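Local coordinates for cytochrome c class I (Sideroxydans lithotrophicus, PDB 4XXL), which carries a covalently attached heme c and probably shuttles electrons during lithoautotrophic growth, as a small class I cytochrome c, at residues K35-A38 / R39-C43; A85-P88 / D89-E93. All coordinates share one frame; numbering follows the deposited sequence.

Interaction 1: K35-A38 / R39-C43; sequences KSLA and RENNC. With HEC (heme c), chain B.
Lys35 meets Arg39 one helical turn on: Arg39 N donates to Lys35 O at 2.9 Å, and the arginine side chain folds back beside the same carbonyl. Its chain bends at chi3 (-57°), which lays one face of the guanidinium over Lys35 O and Ser36 CA, the latter 3.5 Å above the plane. At Ser36 the backbone O takes Glu40 N in the next helical bond. Ser36 OG, anti to the backbone N (chi1 175°), stands near Glu40 OE2 and hydrogen-bonds a water lying in the guanidinium plane of Arg39; that water accepts from Arg39 NH2 at 3.0 Å, so it bridges the two side chains. Leu37 offers its O to the side-chain amide of Asn41: ND2 donates at 3.0 Å, with Leu37 O close to the plane of the Asn41 amide, while the backbone N of Asn41 is a second, weak donor to the same oxygen. The ND2 bond sets the amide against the leucine, the two side chains crossing at a slant with Leu37 CD1 3.5 Å from Asn41 ND2; beyond, Leu37 packs on Ala106 and Leu110 of helix 104-115. Here helix 31-40 ends in a Schellman motif. Asn42, with positive phi (74°), is its C-prime residue; Cys43 N reaches back to Ala38 O at 3.0 Å, and Asn42 N bonds weakly to Arg39 O. Ala38 CB lies 3.9 Å from Cys43 CB, an apolar touch between two buried residues. Cys43 opens the CXXCH motif, and its SG forms a 1.8 Å thioether bond to heme CAB, the second such link being made by Cys46.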
loop_
_atom_site.group_PDB
_atom_site.type_symbol
_atom_site.label_atom_id
_atom_site.label_comp_id
_atom_site.label_asym_id
_atom_site.label_seq_id
_atom_site.Cartn_x
_atom_site.Cartn_y
_atom_site.Cartn_z
ATOM N N LYS A 35 1.416 -1.576 10.436
ATOM C CA LYS A 35 2.610 -2.370 10.183
ATOM C C LYS A 35 2.334 -3.892 10.400
ATOM O O LYS A 35 2.825 -4.731 9.654
ATOM C CB LYS A 35 3.805 -1.873 11.014
ATOM C CG LYS A 35 4.104 -0.430 10.741
ATOM C CD LYS A 35 5.369 0.128 11.345
ATOM C CE LYS A 35 6.519 -0.241 10.452
ATOM N NZ LYS A 35 7.747 0.392 11.014
ATOM N N SER A 36 1.528 -4.229 11.405
ATOM C CA SER A 36 1.090 -5.595 11.609
ATOM C C SER A 36 0.340 -6.176 10.360
ATOM O O SER A 36 0.626 -7.267 9.867
ATOM C CB SER A 36 0.245 -5.675 12.882
ATOM O OG SER A 36 -0.293 -6.967 13.042
ATOM N N LEU A 37 -0.634 -5.406 9.852
ATOM C CA LEU A 37 -1.374 -5.849 8.677
ATOM C C LEU A 37 -0.453 -6.011 7.441
ATOM O O LEU A 37 -0.575 -6.969 6.645
ATOM C CB LEU A 37 -2.528 -4.882 8.398
ATOM C CG LEU A 37 -3.548 -5.413 7.384
ATOM C CD1 LEU A 37 -4.293 -6.626 7.924
ATOM C CD2 LEU A 37 -4.515 -4.338 7.001
ATOM N N ALA A 38 0.472 -5.059 7.292
ATOM C CA ALA A 38 1.466 -5.125 6.188
ATOM C C ALA A 38 2.334 -6.391 6.321
ATOM O O ALA A 38 2.549 -7.097 5.335
ATOM C CB ALA A 38 2.351 -3.878 6.143
ATOM N N ARG A 39 2.807 -6.713 7.520
ATOM C CA ARG A 39 3.646 -7.883 7.730
ATOM C C ARG A 39 2.877 -9.137 7.382
ATOM O O ARG A 39 3.403 -9.992 6.624
ATOM C CB ARG A 39 4.132 -7.996 9.192
ATOM C CG ARG A 39 5.235 -7.075 9.527
ATOM C CD ARG A 39 5.841 -7.384 10.892
ATOM N NE ARG A 39 4.871 -7.346 11.968
ATOM C CZ ARG A 39 4.679 -6.311 12.788
ATOM N NH1 ARG A 39 5.389 -5.188 12.704
ATOM N NH2 ARG A 39 3.755 -6.429 13.718
ATOM N N GLU A 40 1.636 -9.212 7.888
ATOM C CA GLU A 40 0.799 -10.369 7.702
ATOM C C GLU A 40 0.418 -10.691 6.268
ATOM O O GLU A 40 0.166 -11.821 5.956
ATOM C CB GLU A 40 -0.492 -10.214 8.558
ATOM C CG GLU A 40 -0.252 -10.351 10.051
ATOM C CD GLU A 40 -1.474 -10.032 10.925
ATOM O OE1 GLU A 40 -2.541 -9.593 10.401
ATOM O OE2 GLU A 40 -1.355 -10.203 12.165
ATOM N N ASN A 41 0.380 -9.667 5.403
ATOM C CA ASN A 41 -0.057 -9.836 4.030
ATOM C C ASN A 41 1.036 -9.653 2.985
ATOM O O ASN A 41 0.811 -9.455 1.821
ATOM C CB ASN A 41 -1.233 -8.925 3.797
ATOM C CG ASN A 41 -2.465 -9.384 4.522
ATOM O OD1 ASN A 41 -3.135 -10.322 4.085
ATOM N ND2 ASN A 41 -2.770 -8.743 5.647
ATOM N N ASN A 42 2.271 -9.784 3.443
ATOM C CA ASN A 42 3.477 -9.870 2.614
ATOM C C ASN A 42 3.898 -8.546 2.004
ATOM O O ASN A 42 4.697 -8.503 1.065
ATOM C CB ASN A 42 3.346 -10.976 1.538
ATOM C CG ASN A 42 3.683 -12.352 2.059
ATOM O OD1 ASN A 42 4.295 -12.498 3.110
ATOM N ND2 ASN A 42 3.386 -13.375 1.250
ATOM N N CYS A 43 3.252 -7.475 2.440
ATOM C CA CYS A 43 3.497 -6.190 1.830
ATOM C C CYS A 43 4.955 -5.792 1.887
ATOM O O CYS A 43 5.473 -5.294 0.868
ATOM C CB CYS A 43 2.582 -5.145 2.513
ATOM S SG CYS A 43 0.850 -5.501 2.547
HETATM FE FE HEC B . 2.399 -3.422 -3.806
HETATM C CHA HEC B . 2.408 -0.855 -6.153
HETATM C CHB HEC B . 0.726 -1.393 -1.568
HETATM C CHC HEC B . 1.951 -6.123 -1.702
HETATM C CHD HEC B . 4.555 -5.205 -5.684
HETATM N NA HEC B . 1.663 -1.498 -3.901
HETATM C C1A HEC B . 1.848 -0.617 -4.905
HETATM C C2A HEC B . 1.326 0.628 -4.470
HETATM C C3A HEC B . 0.884 0.455 -3.180
HETATM C C4A HEC B . 1.108 -0.902 -2.817
HETATM C CMA HEC B . 0.300 1.475 -2.253
HETATM C CAA HEC B . 1.314 1.884 -5.342
HETATM C CBA HEC B . 0.057 1.894 -6.182
HETATM C CGA HEC B . -0.131 3.163 -6.996
HETATM O O1A HEC B . 0.829 3.924 -7.185
HETATM O O2A HEC B . -1.312 3.484 -7.360
HETATM N NB HEC B . 1.535 -3.715 -1.999
HETATM C C1B HEC B . 0.899 -2.751 -1.250
HETATM C C2B HEC B . 0.403 -3.343 -0.049
HETATM C C3B HEC B . 0.701 -4.652 -0.048
HETATM C C4B HEC B . 1.408 -4.914 -1.295
HETATM C CMB HEC B . -0.365 -2.599 1.007
HETATM C CAB HEC B . 0.318 -5.727 0.893
HETATM C CBB HEC B . -1.088 -5.870 0.926
HETATM N NC HEC B . 3.180 -5.343 -3.713
HETATM C C1C HEC B . 2.796 -6.238 -2.768
HETATM C C2C HEC B . 3.604 -7.366 -3.016
HETATM C C3C HEC B . 4.444 -7.143 -4.090
HETATM C C4C HEC B . 4.094 -5.835 -4.536
HETATM C CMC HEC B . 3.576 -8.559 -2.134
HETATM C CAC HEC B . 5.500 -8.083 -4.652
HETATM C CBC HEC B . 5.129 -9.384 -5.016
HETATM N ND HEC B . 3.218 -3.119 -5.546
HETATM C C1D HEC B . 4.124 -3.948 -6.173
HETATM C C2D HEC B . 4.543 -3.399 -7.487
HETATM C C3D HEC B . 3.941 -2.222 -7.584
HETATM C C4D HEC B . 3.141 -2.014 -6.361
HETATM C CMD HEC B . 5.477 -4.045 -8.437
HETATM C CAD HEC B . 4.078 -1.201 -8.727
HETATM C CBD HEC B . 3.035 -1.433 -9.781
HETATM C CGD HEC B . 3.081 -0.481 -10.981
HETATM O O1D HEC B . 3.631 0.662 -10.935
HETATM O O2D HEC B . 2.474 -0.843 -12.025
HETATM O O HOH W 1 1.899 -8.706 14.253
#

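Interaction 2: A85-P88 / D89-E93; sequences AKFP and DGHEE. With HEC (heme c), chain B.
Phe87 overlaps the His91 imidazole in an offset stack, centroids 4.5 Å apart and planes inclined by 23°. The same phenyl face receives the Glu93 carboxylate near its rim, whereas the heme methyl CMD sits 3.8 Å above the centre of the opposite face. Both ring nitrogens of His91 are engaged. ND1 donates to Asp89 OD1 at 2.6 Å on the syn lone pair, and NE2 gives a nearly straight bond (175°) to Glu93 OE2, within the imidazole plane. Two carboxylates thus fix the ring's rotation and would probably favour its protonated form. Asp89 OD1 also accepts His91 N, forming an Asx turn. These groups belong to a beta hairpin: Ala85 and Glu93 make an antiparallel hydrogen-bonded pair, Phe87 N donates to His91 O at 2.8 Å, and a type I turn spans Phe87 to Gly90. Lys86 and Glu92, the non-hydrogen-bonded pair, project to the other side of the strands from Ala85 and Glu93; the bent lysine chain passes Gly90 O and brings NZ to Glu92 OE2 in a 3.2 Å salt bridge. Lys86 N donates to heme propionate O2D at 2.9 Å, almost straight at 171°.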
loop_
_atom_site.group_PDB
_atom_site.type_symbol
_atom_site.label_atom_id
_atom_site.label_comp_id
_atom_site.label_asym_id
_atom_site.label_seq_id
_atom_site.Cartn_x
_atom_site.Cartn_y
_atom_site.Cartn_z
ATOM N N ALA A 85 0.186 -5.042 -12.134
ATOM C CA ALA A 85 1.287 -4.391 -11.440
ATOM C C ALA A 85 2.481 -4.678 -12.314
ATOM O O ALA A 85 2.724 -5.839 -12.695
ATOM C CB ALA A 85 1.479 -4.932 -10.016
ATOM N N LYS A 86 3.132 -3.587 -12.754
ATOM C CA LYS A 86 4.293 -3.717 -13.621
ATOM C C LYS A 86 5.526 -3.721 -12.753
ATOM O O LYS A 86 5.769 -2.830 -11.936
ATOM C CB LYS A 86 4.346 -2.586 -14.633
ATOM C CG LYS A 86 5.666 -2.500 -15.362
ATOM C CD LYS A 86 5.895 -3.707 -16.234
ATOM C CE LYS A 86 6.247 -3.273 -17.649
ATOM N NZ LYS A 86 5.009 -2.846 -18.365
ATOM N N PHE A 87 6.347 -4.780 -12.929
ATOM C CA PHE A 87 7.567 -4.938 -12.122
ATOM C C PHE A 87 8.779 -4.285 -12.773
ATOM O O PHE A 87 8.801 -4.068 -14.031
ATOM C CB PHE A 87 7.836 -6.416 -11.793
ATOM C CG PHE A 87 6.916 -7.003 -10.727
ATOM C CD1 PHE A 87 5.567 -7.111 -10.959
ATOM C CD2 PHE A 87 7.411 -7.399 -9.493
ATOM C CE1 PHE A 87 4.741 -7.638 -9.984
ATOM C CE2 PHE A 87 6.561 -7.937 -8.507
ATOM C CZ PHE A 87 5.238 -7.998 -8.756
ATOM N N PRO A 88 9.859 -4.063 -11.979
ATOM C CA PRO A 88 11.018 -3.408 -12.514
ATOM C C PRO A 88 11.633 -4.111 -13.728
ATOM O O PRO A 88 12.036 -3.410 -14.686
ATOM C CB PRO A 88 11.977 -3.418 -11.309
ATOM C CG PRO A 88 11.077 -3.178 -10.153
ATOM C CD PRO A 88 9.945 -4.118 -10.491
ATOM N N ASP A 89 11.624 -5.431 -13.732
ATOM C CA ASP A 89 12.265 -6.193 -14.829
ATOM C C ASP A 89 11.394 -6.337 -16.070
ATOM O O ASP A 89 11.774 -7.048 -17.021
ATOM C CB ASP A 89 12.729 -7.589 -14.373
ATOM C CG ASP A 89 11.569 -8.530 -14.049
ATOM O OD1 ASP A 89 10.374 -8.100 -14.146
ATOM O OD2 ASP A 89 11.847 -9.717 -13.746
ATOM N N GLY A 90 10.208 -5.740 -16.043
ATOM C CA GLY A 90 9.320 -5.621 -17.216
ATOM C C GLY A 90 8.149 -6.589 -17.192
ATOM O O GLY A 90 7.204 -6.433 -17.985
ATOM N N HIS A 91 8.185 -7.609 -16.353
ATOM C CA HIS A 91 7.060 -8.542 -16.279
ATOM C C HIS A 91 5.912 -7.953 -15.446
ATOM O O HIS A 91 6.075 -6.958 -14.730
ATOM C CB HIS A 91 7.513 -9.897 -15.729
ATOM C CG HIS A 91 7.429 -10.044 -14.233
ATOM N ND1 HIS A 91 8.443 -9.679 -13.381
ATOM C CD2 HIS A 91 6.506 -10.667 -13.457
ATOM C CE1 HIS A 91 8.114 -9.977 -12.132
ATOM N NE2 HIS A 91 6.933 -10.575 -12.152
ATOM N N GLU A 92 4.727 -8.520 -15.631
ATOM C CA GLU A 92 3.559 -8.070 -14.892
ATOM C C GLU A 92 2.935 -9.209 -14.099
ATOM O O GLU A 92 3.053 -10.365 -14.439
ATOM C CB GLU A 92 2.521 -7.507 -15.855
ATOM C CG GLU A 92 2.974 -6.209 -16.507
ATOM C CD GLU A 92 2.215 -5.842 -17.786
ATOM O OE1 GLU A 92 1.454 -6.693 -18.321
ATOM O OE2 GLU A 92 2.408 -4.682 -18.261
ATOM N N GLU A 93 2.253 -8.818 -13.038
ATOM C CA GLU A 93 1.475 -9.768 -12.189
ATOM C C GLU A 93 0.231 -9.008 -11.751
ATOM O O GLU A 93 0.210 -7.805 -11.755
ATOM C CB GLU A 93 2.215 -10.164 -10.912
ATOM C CG GLU A 93 3.577 -10.799 -11.165
ATOM C CD GLU A 93 4.309 -11.237 -9.899
ATOM O OE1 GLU A 93 3.733 -11.220 -8.772
ATOM O OE2 GLU A 93 5.525 -11.603 -10.038
HETATM FE FE HEC B . 2.399 -3.422 -3.806
HETATM C CHA HEC B . 2.408 -0.855 -6.153
HETATM C CHB HEC B . 0.726 -1.393 -1.568
HETATM C CHC HEC B . 1.951 -6.123 -1.702
HETATM C CHD HEC B . 4.555 -5.205 -5.684
HETATM N NA HEC B . 1.663 -1.498 -3.901
HETATM C C1A HEC B . 1.848 -0.617 -4.905
HETATM C C2A HEC B . 1.326 0.628 -4.470
HETATM C C3A HEC B . 0.884 0.455 -3.180
HETATM C C4A HEC B . 1.108 -0.902 -2.817
HETATM C CMA HEC B . 0.300 1.475 -2.253
HETATM C CAA HEC B . 1.314 1.884 -5.342
HETATM C CBA HEC B . 0.057 1.894 -6.182
HETATM C CGA HEC B . -0.131 3.163 -6.996
HETATM O O1A HEC B . 0.829 3.924 -7.185
HETATM O O2A HEC B . -1.312 3.484 -7.360
HETATM N NB HEC B . 1.535 -3.715 -1.999
HETATM C C1B HEC B . 0.899 -2.751 -1.250
HETATM C C2B HEC B . 0.403 -3.343 -0.049
HETATM C C3B HEC B . 0.701 -4.652 -0.048
HETATM C C4B HEC B . 1.408 -4.914 -1.295
HETATM C CMB HEC B . -0.365 -2.599 1.007
HETATM C CAB HEC B . 0.318 -5.727 0.893
HETATM C CBB HEC B . -1.088 -5.870 0.926
HETATM N NC HEC B . 3.180 -5.343 -3.713
HETATM C C1C HEC B . 2.796 -6.238 -2.768
HETATM C C2C HEC B . 3.604 -7.366 -3.016
HETATM C C3C HEC B . 4.444 -7.143 -4.090
HETATM C C4C HEC B . 4.094 -5.835 -4.536
HETATM C CMC HEC B . 3.576 -8.559 -2.134
HETATM C CAC HEC B . 5.500 -8.083 -4.652
HETATM C CBC HEC B . 5.129 -9.384 -5.016
HETATM N ND HEC B . 3.218 -3.119 -5.546
HETATM C C1D HEC B . 4.124 -3.948 -6.173
HETATM C C2D HEC B . 4.543 -3.399 -7.487
HETATM C C3D HEC B . 3.941 -2.222 -7.584
HETATM C C4D HEC B . 3.141 -2.014 -6.361
HETATM C CMD HEC B . 5.477 -4.045 -8.437
HETATM C CAD HEC B . 4.078 -1.201 -8.727
HETATM C CBD HEC B . 3.035 -1.433 -9.781
HETATM C CGD HEC B . 3.081 -0.481 -10.981
HETATM O O1D HEC B . 3.631 0.662 -10.935
HETATM O O2D HEC B . 2.474 -0.843 -12.025
#

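Overall arrangement
Following the chain from the N terminus, helix 31-40 comes first, packing on helix 104-115 through residues of interaction 1, which closes the short reversal at its C-terminal end and leads directly into helix 43-46 and the axial ligand His47. Helices 58-65 and 71-81 follow before strand 84-86. Interaction 2 then closes the hairpin with strand 92-94, just ahead of the second axial ligand, His95. The two contacts are local and in series, neither enclosing nor crossing the other. The centres of interaction 1 and interaction 2 are about 21 Å apart. The heme relates them: Cys43 of interaction 1 is bonded to it through a thioether, while residues 85-88 meet a propionate and a methyl group.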